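Nup188 (Myceliophthora thermophila, PDB 4KF8) serves as a scaffold nucleoporin of the nuclear pore complex that shares structural and functional properties with nuclear transport receptors, its C-terminal domain forming an all-helical array. Local coordinates at residues I7-I18 / L36-T47; T138-R146 / H184-M194. All coordinates share one frame; numbering follows the deposited sequence.

Contact 1 of 2, residues I7-I18 / L36-T47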
loop_
_atom_site.group_PDB
_atom_site.type_symbol
_atom_site.label_atom_id
_atom_site.label_comp_id
_atom_site.label_asym_id
_atom_site.label_seq_id
_atom_site.Cartn_x
_atom_site.Cartn_y
_atom_site.Cartn_z
ATOM N N ILE A 7 22.532 -12.837 -14.171
ATOM C CA ILE A 7 21.415 -12.693 -13.251
ATOM C C ILE A 7 20.139 -13.200 -13.921
ATOM O O ILE A 7 19.184 -13.598 -13.252
ATOM C CB ILE A 7 21.255 -11.227 -12.796
ATOM C CG1 ILE A 7 20.116 -11.083 -11.784
ATOM C CG2 ILE A 7 21.038 -10.321 -13.998
ATOM C CD1 ILE A 7 20.303 -11.894 -10.528
ATOM N N SER A 8 20.144 -13.208 -15.250
ATOM C CA SER A 8 19.007 -13.691 -16.024
ATOM C C SER A 8 18.984 -15.215 -16.066
ATOM O O SER A 8 17.919 -15.832 -16.001
ATOM C CB SER A 8 19.053 -13.131 -17.445
ATOM O OG SER A 8 20.243 -13.524 -18.107
ATOM N N GLN A 9 20.163 -15.818 -16.185
ATOM C CA GLN A 9 20.284 -17.270 -16.170
ATOM C C GLN A 9 19.969 -17.808 -14.779
ATOM O O GLN A 9 19.519 -18.944 -14.622
ATOM C CB GLN A 9 21.693 -17.695 -16.589
ATOM C CG GLN A 9 22.003 -17.483 -18.061
ATOM C CD GLN A 9 23.457 -17.758 -18.388
ATOM O OE1 GLN A 9 24.332 -17.626 -17.533
ATOM N NE2 GLN A 9 23.722 -18.143 -19.631
ATOM N N LEU A 10 20.216 -16.985 -13.767
ATOM C CA LEU A 10 19.883 -17.347 -12.400
ATOM C C LEU A 10 18.374 -17.306 -12.235
ATOM O O LEU A 10 17.786 -18.139 -11.548
ATOM C CB LEU A 10 20.554 -16.388 -11.417
ATOM C CG LEU A 10 20.298 -16.621 -9.928
ATOM C CD1 LEU A 10 20.719 -18.025 -9.510
ATOM C CD2 LEU A 10 21.033 -15.573 -9.114
ATOM N N LEU A 11 17.752 -16.330 -12.885
ATOM C CA LEU A 11 16.306 -16.162 -12.839
ATOM C C LEU A 11 15.605 -17.310 -13.558
ATOM O O LEU A 11 14.576 -17.800 -13.098
ATOM C CB LEU A 11 15.912 -14.823 -13.464
ATOM C CG LEU A 11 14.446 -14.395 -13.397
ATOM C CD1 LEU A 11 13.956 -14.341 -11.959
ATOM C CD2 LEU A 11 14.282 -13.048 -14.066
ATOM N N SER A 12 16.171 -17.731 -14.685
ATOM C CA SER A 12 15.638 -18.860 -15.442
ATOM C C SER A 12 15.674 -20.134 -14.614
ATOM O O SER A 12 14.699 -20.882 -14.564
ATOM C CB SER A 12 16.442 -19.082 -16.725
ATOM O OG SER A 12 16.354 -17.967 -17.591
ATOM N N LEU A 13 16.810 -20.373 -13.968
ATOM C CA LEU A 13 17.028 -21.599 -13.211
ATOM C C LEU A 13 16.133 -21.669 -11.979
ATOM O O LEU A 13 15.610 -22.732 -11.644
ATOM C CB LEU A 13 18.498 -21.713 -12.808
ATOM C CG LEU A 13 18.926 -22.955 -12.029
ATOM C CD1 LEU A 13 18.770 -24.206 -12.871
ATOM C CD2 LEU A 13 20.358 -22.797 -11.562
ATOM N N VAL A 14 15.962 -20.534 -11.309
ATOM C CA VAL A 14 15.115 -20.464 -10.123
ATOM C C VAL A 14 13.650 -20.635 -10.504
ATOM O O VAL A 14 12.898 -21.333 -9.822
ATOM C CB VAL A 14 15.315 -19.141 -9.357
ATOM C CG1 VAL A 14 14.210 -18.934 -8.334
ATOM C CG2 VAL A 14 16.677 -19.125 -8.686
ATOM N N SER A 15 13.257 -20.008 -11.609
ATOM C CA SER A 15 11.892 -20.119 -12.110
ATOM C C SER A 15 11.605 -21.516 -12.654
ATOM O O SER A 15 10.533 -22.064 -12.430
ATOM C CB SER A 15 11.619 -19.061 -13.180
ATOM O OG SER A 15 12.570 -19.140 -14.227
ATOM N N ALA A 16 12.566 -22.095 -13.364
ATOM C CA ALA A 16 12.418 -23.464 -13.845
ATOM C C ALA A 16 12.278 -24.426 -12.668
ATOM O O ALA A 16 11.623 -25.462 -12.771
ATOM C CB ALA A 16 13.600 -23.855 -14.714
ATOM N N THR A 17 12.893 -24.066 -11.547
ATOM C CA THR A 17 12.879 -24.897 -10.349
ATOM C C THR A 17 11.556 -24.787 -9.590
ATOM O O THR A 17 11.094 -25.759 -8.991
ATOM C CB THR A 17 14.043 -24.525 -9.419
ATOM O OG1 THR A 17 15.265 -24.517 -10.169
ATOM C CG2 THR A 17 14.164 -25.515 -8.268
ATOM N N ILE A 18 10.944 -23.606 -9.619
ATOM C CA ILE A 18 9.674 -23.400 -8.925
ATOM C C ILE A 18 8.537 -24.203 -9.568
ATOM O O ILE A 18 7.662 -24.723 -8.873
ATOM C CB ILE A 18 9.296 -21.890 -8.814
ATOM C CG1 ILE A 18 8.299 -21.660 -7.676
ATOM C CG2 ILE A 18 8.752 -21.340 -10.123
ATOM C CD1 ILE A 18 8.946 -21.576 -6.317
ATOM N N LEU A 36 12.043 -21.136 -1.627
ATOM C CA LEU A 36 12.202 -20.963 -3.067
ATOM C C LEU A 36 11.676 -19.597 -3.481
ATOM O O LEU A 36 12.300 -18.885 -4.268
ATOM C CB LEU A 36 11.442 -22.048 -3.828
ATOM C CG LEU A 36 12.053 -23.446 -3.884
ATOM C CD1 LEU A 36 11.191 -24.344 -4.747
ATOM C CD2 LEU A 36 13.466 -23.373 -4.426
ATOM N N LEU A 37 10.514 -19.244 -2.938
ATOM C CA LEU A 37 9.886 -17.957 -3.197
ATOM C C LEU A 37 10.759 -16.825 -2.684
ATOM O O LEU A 37 10.838 -15.761 -3.293
ATOM C CB LEU A 37 8.519 -17.898 -2.522
ATOM C CG LEU A 37 7.521 -18.960 -2.975
ATOM C CD1 LEU A 37 6.178 -18.757 -2.307
ATOM C CD2 LEU A 37 7.382 -18.944 -4.482
ATOM N N LYS A 38 11.413 -17.071 -1.554
ATOM C CA LYS A 38 12.320 -16.102 -0.953
ATOM C C LYS A 38 13.592 -15.958 -1.772
ATOM O O LYS A 38 14.203 -14.896 -1.800
ATOM C CB LYS A 38 12.642 -16.504 0.483
ATOM C CG LYS A 38 11.485 -16.284 1.432
ATOM C CD LYS A 38 11.659 -17.016 2.741
ATOM C CE LYS A 38 10.463 -16.760 3.638
ATOM N NZ LYS A 38 10.469 -17.601 4.857
ATOM N N VAL A 39 13.987 -17.033 -2.441
ATOM C CA VAL A 39 15.135 -16.992 -3.333
ATOM C C VAL A 39 14.758 -16.220 -4.585
ATOM O O VAL A 39 15.549 -15.439 -5.106
ATOM C CB VAL A 39 15.639 -18.416 -3.683
ATOM C CG1 VAL A 39 16.524 -18.399 -4.917
ATOM C CG2 VAL A 39 16.383 -19.013 -2.500
ATOM N N LEU A 40 13.530 -16.432 -5.049
ATOM C CA LEU A 40 12.983 -15.697 -6.185
ATOM C C LEU A 40 12.961 -14.196 -5.903
ATOM O O LEU A 40 13.393 -13.396 -6.728
ATOM C CB LEU A 40 11.574 -16.199 -6.509
ATOM C CG LEU A 40 10.807 -15.547 -7.660
ATOM C CD1 LEU A 40 11.535 -15.707 -8.984
ATOM C CD2 LEU A 40 9.413 -16.129 -7.739
ATOM N N PHE A 41 12.473 -13.827 -4.724
ATOM C CA PHE A 41 12.416 -12.428 -4.313
ATOM C C PHE A 41 13.785 -11.751 -4.292
ATOM O O PHE A 41 13.916 -10.594 -4.688
ATOM C CB PHE A 41 11.751 -12.292 -2.942
ATOM C CG PHE A 41 11.656 -10.872 -2.454
ATOM C CD1 PHE A 41 10.586 -10.079 -2.809
ATOM C CD2 PHE A 41 12.643 -10.328 -1.645
ATOM C CE1 PHE A 41 10.499 -8.770 -2.364
ATOM C CE2 PHE A 41 12.559 -9.021 -1.201
ATOM C CZ PHE A 41 11.489 -8.245 -1.559
ATOM N N VAL A 42 14.797 -12.465 -3.814
ATOM C CA VAL A 42 16.155 -11.934 -3.782
ATOM C C VAL A 42 16.684 -11.689 -5.194
ATOM O O VAL A 42 17.199 -10.611 -5.490
ATOM C CB VAL A 42 17.113 -12.860 -2.996
ATOM C CG1 VAL A 42 18.558 -12.490 -3.262
ATOM C CG2 VAL A 42 16.807 -12.799 -1.508
ATOM N N VAL A 43 16.540 -12.687 -6.060
ATOM C CA VAL A 43 16.960 -12.579 -7.455
ATOM C C VAL A 43 16.258 -11.426 -8.169
ATOM O O VAL A 43 16.898 -10.634 -8.857
ATOM C CB VAL A 43 16.684 -13.882 -8.234
ATOM C CG1 VAL A 43 17.080 -13.722 -9.694
ATOM C CG2 VAL A 43 17.427 -15.049 -7.605
ATOM N N LEU A 44 14.941 -11.342 -7.998
ATOM C CA LEU A 44 14.138 -10.290 -8.617
ATOM C C LEU A 44 14.568 -8.892 -8.186
ATOM O O LEU A 44 14.660 -7.983 -9.010
ATOM C CB LEU A 44 12.655 -10.502 -8.314
ATOM C CG LEU A 44 11.933 -11.572 -9.131
ATOM C CD1 LEU A 44 10.596 -11.908 -8.507
ATOM C CD2 LEU A 44 11.757 -11.104 -10.562
ATOM N N ARG A 45 14.823 -8.720 -6.893
ATOM C CA ARG A 45 15.364 -7.465 -6.393
ATOM C C ARG A 45 16.773 -7.270 -6.934
ATOM O O ARG A 45 17.223 -6.145 -7.128
ATOM C CB ARG A 45 15.377 -7.453 -4.866
ATOM C CG ARG A 45 14.014 -7.279 -4.230
ATOM C CD ARG A 45 13.446 -5.908 -4.552
ATOM N NE ARG A 45 12.087 -5.731 -4.048
ATOM C CZ ARG A 45 11.251 -4.795 -4.482
ATOM N NH1 ARG A 45 11.635 -3.957 -5.434
ATOM N NH2 ARG A 45 10.030 -4.699 -3.972
ATOM N N GLY A 46 17.462 -8.377 -7.183
ATOM C CA GLY A 46 18.813 -8.326 -7.707
ATOM C C GLY A 46 18.849 -7.964 -9.177
ATOM O O GLY A 46 19.913 -7.678 -9.727
ATOM N N THR A 47 17.684 -7.977 -9.819
ATOM C CA THR A 47 17.587 -7.622 -11.231
ATOM C C THR A 47 17.553 -6.116 -11.432
ATOM O O THR A 47 16.576 -5.572 -11.941
ATOM C CB THR A 47 16.336 -8.221 -11.898
ATOM O OG1 THR A 47 15.167 -7.781 -11.199
ATOM C CG2 THR A 47 16.393 -9.741 -11.887
#
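Ile7 and Val43 meet through aliphatic carbons, side chains of this kind carry most of the contact between residues 7-18 and 36-47, and the flat groups of Phe41 and Arg45 lie off this interface. Arg45 CG sits over one face of the Phe41 ring, offset toward the rim, and Phe41 CZ lies in plane at the edge of the Arg45 guanidinium. The two segments belong to an antiparallel helical hairpin: their axes approach to 10.0 Å, with 157° between their directions. Val43 is a knob set into the hole formed by Ile7, Leu10, Leu11 and Val14. Its CG1 lies 3.8 Å from Ile7 CD1 and 3.9 Å from Leu11 CD1, whereas its CG2 branch reaches Leu10 CD2 at 3.9 Å. Ile7 holds CG1 opposite its own backbone N (chi1 -178°), which also brings CG1 to 4.0 Å from Thr47 CG2, the two side chains crossing at about a right angle. Replacing Ile7 by an alanine would remove everything beyond CB, and the loss of CG1 and CD1 is likely to open a gap beside Val43 CG1 and Thr47 CG2. Farther along, Val14 CG2 meets Val39 CG1 at 3.8 Å. Leu69 and Val77 of helix 67-84 touch Leu11 and Ile18, covering a second side of the hairpin. At the far end of the contact Ile18 CD1 touches both Leu36 CB and Leu37 CD2, at 3.6 Å each.

Contact 2 of 2, residues T138-R146 / H184-M194; sequences TSLFSWSDR and HLTSANLAGFM
Phe141 of helix 134-143 packs its ring among Leu185, Ala188, Leu190 and Met194 (a selenomethionine), joining two helix ends and the turns that follow them in this all-helical domain. This is the tightly packed part. Leu185 CD2 makes a CH-pi contact over one ring face, 4.0 Å from the Phe141 centroid. On the opposite side of the ring plane, Ala188 CB (3.7 Å from Phe141 CE2) and Leu190 CD1 (3.6 Å from Phe141 CE1) come in obliquely. A chi1 of 174° swings the Phe141 ring away from its own backbone N and into this cluster, which Leu160 of helix 154-167 extends by touching both Phe141 and Leu185. A second close contact sets a polar group on an aromatic one: OD1 of Asp145 lies over one face of the Phe193 ring, offset toward the rim, with the carboxylate and ring planes 25° apart. The looser side holds the exposed Arg146 and Asn189, which cross nearly at right angles; their closest atoms, NH1 and ND2, are both donors and make no bond with each other. Ser144 sets its hydroxyl beside Leu190 and turns back to the helix end that precedes it: Ser144 OG donates to Phe141 O at 3.1 Å, tilted 30° from the carbonyl plane.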
loop_
_atom_site.group_PDB
_atom_site.type_symbol
_atom_site.label_atom_id
_atom_site.label_comp_id
_atom_site.label_asym_id
_atom_site.label_seq_id
_atom_site.Cartn_x
_atom_site.Cartn_y
_atom_site.Cartn_z
ATOM N N THR A 138 -10.673 -8.647 -3.792
ATOM C CA THR A 138 -11.777 -7.844 -3.267
ATOM C C THR A 138 -12.632 -8.651 -2.305
ATOM O O THR A 138 -13.069 -8.145 -1.270
ATOM C CB THR A 138 -12.714 -7.360 -4.386
ATOM O OG1 THR A 138 -12.991 -8.449 -5.274
ATOM C CG2 THR A 138 -12.096 -6.221 -5.167
ATOM N N SER A 139 -12.894 -9.900 -2.677
ATOM C CA SER A 139 -13.683 -10.800 -1.848
ATOM C C SER A 139 -13.033 -10.924 -0.481
ATOM O O SER A 139 -13.693 -10.789 0.550
ATOM C CB SER A 139 -13.772 -12.181 -2.497
ATOM O OG SER A 139 -13.981 -12.073 -3.896
ATOM N N LEU A 140 -11.725 -11.159 -0.494
ATOM C CA LEU A 140 -10.940 -11.317 0.720
ATOM C C LEU A 140 -11.016 -10.081 1.614
ATOM O O LEU A 140 -10.988 -10.194 2.840
ATOM C CB LEU A 140 -9.487 -11.623 0.358
ATOM C CG LEU A 140 -8.578 -12.119 1.483
ATOM C CD1 LEU A 140 -9.063 -13.463 2.009
ATOM C CD2 LEU A 140 -7.131 -12.203 1.013
ATOM N N PHE A 141 -11.112 -8.903 1.003
ATOM C CA PHE A 141 -11.213 -7.663 1.765
ATOM C C PHE A 141 -12.543 -7.573 2.510
ATOM O O PHE A 141 -12.592 -7.141 3.661
ATOM C CB PHE A 141 -11.035 -6.444 0.858
ATOM C CG PHE A 141 -11.277 -5.137 1.555
ATOM C CD1 PHE A 141 -10.293 -4.565 2.344
ATOM C CD2 PHE A 141 -12.493 -4.485 1.429
ATOM C CE1 PHE A 141 -10.513 -3.365 2.992
ATOM C CE2 PHE A 141 -12.719 -3.287 2.074
ATOM C CZ PHE A 141 -11.727 -2.726 2.856
ATOM N N SER A 142 -13.621 -7.973 1.846
ATOM C CA SER A 142 -14.941 -7.982 2.467
ATOM C C SER A 142 -15.050 -9.122 3.479
ATOM O O SER A 142 -15.954 -9.145 4.316
ATOM C CB SER A 142 -16.030 -8.092 1.397
ATOM O OG SER A 142 -15.554 -8.796 0.263
ATOM N N TRP A 143 -14.113 -10.062 3.398
ATOM C CA TRP A 143 -14.064 -11.195 4.315
ATOM C C TRP A 143 -13.427 -10.831 5.653
ATOM O O TRP A 143 -13.963 -11.151 6.714
ATOM C CB TRP A 143 -13.252 -12.335 3.699
ATOM C CG TRP A 143 -14.014 -13.236 2.790
ATOM C CD1 TRP A 143 -13.731 -13.516 1.487
ATOM C CD2 TRP A 143 -15.178 -13.996 3.121
ATOM N NE1 TRP A 143 -14.651 -14.398 0.982
ATOM C CE2 TRP A 143 -15.552 -14.709 1.965
ATOM C CE3 TRP A 143 -15.945 -14.140 4.280
ATOM C CZ2 TRP A 143 -16.656 -15.553 1.936
ATOM C CZ3 TRP A 143 -17.040 -14.975 4.249
ATOM C CH2 TRP A 143 -17.387 -15.670 3.084
ATOM N N SER A 144 -12.284 -10.154 5.565
ATOM C CA SER A 144 -11.327 -9.953 6.663
ATOM C C SER A 144 -11.767 -10.200 8.115
ATOM O O SER A 144 -11.166 -11.025 8.806
ATOM C CB SER A 144 -10.650 -8.583 6.541
ATOM O OG SER A 144 -11.596 -7.537 6.585
ATOM N N ASP A 145 -12.803 -9.501 8.577
ATOM C CA ASP A 145 -13.141 -9.542 10.002
ATOM C C ASP A 145 -13.661 -10.896 10.492
ATOM O O ASP A 145 -13.374 -11.303 11.618
ATOM C CB ASP A 145 -14.108 -8.422 10.390
ATOM C CG ASP A 145 -14.125 -8.170 11.888
ATOM O OD1 ASP A 145 -13.197 -7.497 12.390
ATOM O OD2 ASP A 145 -15.058 -8.649 12.568
ATOM N N ARG A 146 -14.423 -11.586 9.652
ATOM C CA ARG A 146 -14.872 -12.933 9.974
ATOM C C ARG A 146 -13.699 -13.901 9.905
ATOM O O ARG A 146 -13.771 -15.021 10.415
ATOM C CB ARG A 146 -15.961 -13.386 9.002
ATOM C CG ARG A 146 -17.300 -12.706 9.194
ATOM C CD ARG A 146 -18.347 -13.338 8.301
ATOM N NE ARG A 146 -18.066 -13.124 6.886
ATOM C CZ ARG A 146 -18.717 -12.253 6.124
ATOM N NH1 ARG A 146 -19.690 -11.516 6.641
ATOM N NH2 ARG A 146 -18.397 -12.122 4.844
ATOM N N HIS A 184 -17.193 -1.751 -2.936
ATOM C CA HIS A 184 -16.945 -2.867 -2.034
ATOM C C HIS A 184 -16.227 -2.394 -0.776
ATOM O O HIS A 184 -16.386 -2.979 0.296
ATOM C CB HIS A 184 -16.109 -3.938 -2.736
ATOM C CG HIS A 184 -16.825 -4.639 -3.849
ATOM N ND1 HIS A 184 -16.203 -4.992 -5.028
ATOM C CD2 HIS A 184 -18.105 -5.067 -3.958
ATOM C CE1 HIS A 184 -17.070 -5.600 -5.816
ATOM N NE2 HIS A 184 -18.232 -5.658 -5.192
ATOM N N LEU A 185 -15.436 -1.332 -0.917
ATOM C CA LEU A 185 -14.664 -0.786 0.194
ATOM C C LEU A 185 -15.564 -0.267 1.306
ATOM O O LEU A 185 -15.320 -0.524 2.485
ATOM C CB LEU A 185 -13.752 0.349 -0.282
ATOM C CG LEU A 185 -12.568 0.019 -1.193
ATOM C CD1 LEU A 185 -11.732 1.268 -1.454
ATOM C CD2 LEU A 185 -11.711 -1.094 -0.609
ATOM N N THR A 186 -16.602 0.466 0.923
ATOM C CA THR A 186 -17.468 1.120 1.894
ATOM C C THR A 186 -18.576 0.201 2.400
ATOM O O THR A 186 -19.098 0.393 3.496
ATOM C CB THR A 186 -18.091 2.402 1.312
ATOM O OG1 THR A 186 -18.846 2.081 0.136
ATOM C CG2 THR A 186 -17.007 3.408 0.954
ATOM N N SER A 187 -18.931 -0.798 1.598
ATOM C CA SER A 187 -19.998 -1.725 1.962
ATOM C C SER A 187 -19.488 -2.837 2.872
ATOM O O SER A 187 -20.271 -3.490 3.562
ATOM C CB SER A 187 -20.632 -2.335 0.710
ATOM O OG SER A 187 -19.735 -3.228 0.072
ATOM N N ALA A 188 -18.175 -3.046 2.867
ATOM C CA ALA A 188 -17.549 -4.088 3.677
ATOM C C ALA A 188 -17.836 -3.897 5.162
ATOM O O ALA A 188 -18.113 -2.785 5.612
ATOM C CB ALA A 188 -16.048 -4.117 3.432
ATOM N N ASN A 189 -17.772 -4.989 5.917
ATOM C CA ASN A 189 -17.943 -4.927 7.364
ATOM C C ASN A 189 -16.821 -4.124 8.003
ATOM O O ASN A 189 -16.989 -3.542 9.075
ATOM C CB ASN A 189 -17.986 -6.333 7.962
ATOM C CG ASN A 189 -19.179 -7.136 7.481
ATOM O OD1 ASN A 189 -20.275 -6.603 7.325
ATOM N ND2 ASN A 189 -18.968 -8.425 7.241
ATOM N N LEU A 190 -15.677 -4.096 7.325
ATOM C CA LEU A 190 -14.508 -3.355 7.784
ATOM C C LEU A 190 -14.785 -1.865 7.913
ATOM O O LEU A 190 -14.220 -1.192 8.775
ATOM C CB LEU A 190 -13.343 -3.562 6.819
ATOM C CG LEU A 190 -12.220 -4.476 7.293
ATOM C CD1 LEU A 190 -11.025 -4.353 6.367
ATOM C CD2 LEU A 190 -11.841 -4.130 8.716
ATOM N N ALA A 191 -15.655 -1.356 7.048
ATOM C CA ALA A 191 -15.950 0.070 6.997
ATOM C C ALA A 191 -16.556 0.584 8.300
ATOM O O ALA A 191 -16.533 1.784 8.572
ATOM C CB ALA A 191 -16.862 0.372 5.827
ATOM N N GLY A 192 -17.091 -0.330 9.103
ATOM C CA GLY A 192 -17.657 0.024 10.391
ATOM C C GLY A 192 -16.609 0.064 11.488
ATOM O O GLY A 192 -16.741 0.810 12.458
ATOM N N PHE A 193 -15.564 -0.742 11.334
ATOM C CA PHE A 193 -14.481 -0.780 12.312
ATOM C C PHE A 193 -13.557 0.430 12.170
ATOM O O PHE A 193 -13.124 1.012 13.165
ATOM C CB PHE A 193 -13.688 -2.086 12.196
ATOM C CG PHE A 193 -14.498 -3.315 12.499
ATOM C CD1 PHE A 193 -14.759 -3.683 13.808
ATOM C CD2 PHE A 193 -15.000 -4.100 11.475
ATOM C CE1 PHE A 193 -15.506 -4.813 14.090
ATOM C CE2 PHE A 193 -15.749 -5.231 11.750
ATOM C CZ PHE A 193 -16.002 -5.588 13.058
HETATM N N MSE A 194 -13.264 0.807 10.928
HETATM C CA MSE A 194 -12.453 1.989 10.651
HETATM C C MSE A 194 -13.192 3.256 11.067
HETATM O O MSE A 194 -12.584 4.307 11.273
HETATM C CB MSE A 194 -12.116 2.066 9.161
HETATM C CG MSE A 194 -11.255 0.926 8.642
HETATM SE SE MSE A 194 -10.953 1.043 6.710
HETATM C CE MSE A 194 -12.416 -0.083 6.083
#

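From the N terminus, helix 7-20 is followed by helix 30-46, and contact 1 closes the 17-residue connection between its segments; helices 67-84 and 98-113 then pack against this hairpin. The chain reaches contact 2 only afterwards. There, 37 residues, mostly helical and including helices 154-167 and 170-178, separate segment 138-146 from 184-194. The two contacts are therefore in series, neither nesting nor crossing. The centres of contact 1 and contact 2 are about 35 Å apart. The nearest atoms of the two contacts are about 15 Å apart, so they do not touch. Contact 1 fastens the N-terminal helices, whereas contact 2, nearer the centre of the chain, ties helix 134-143 to helices 181-187 and 190-193.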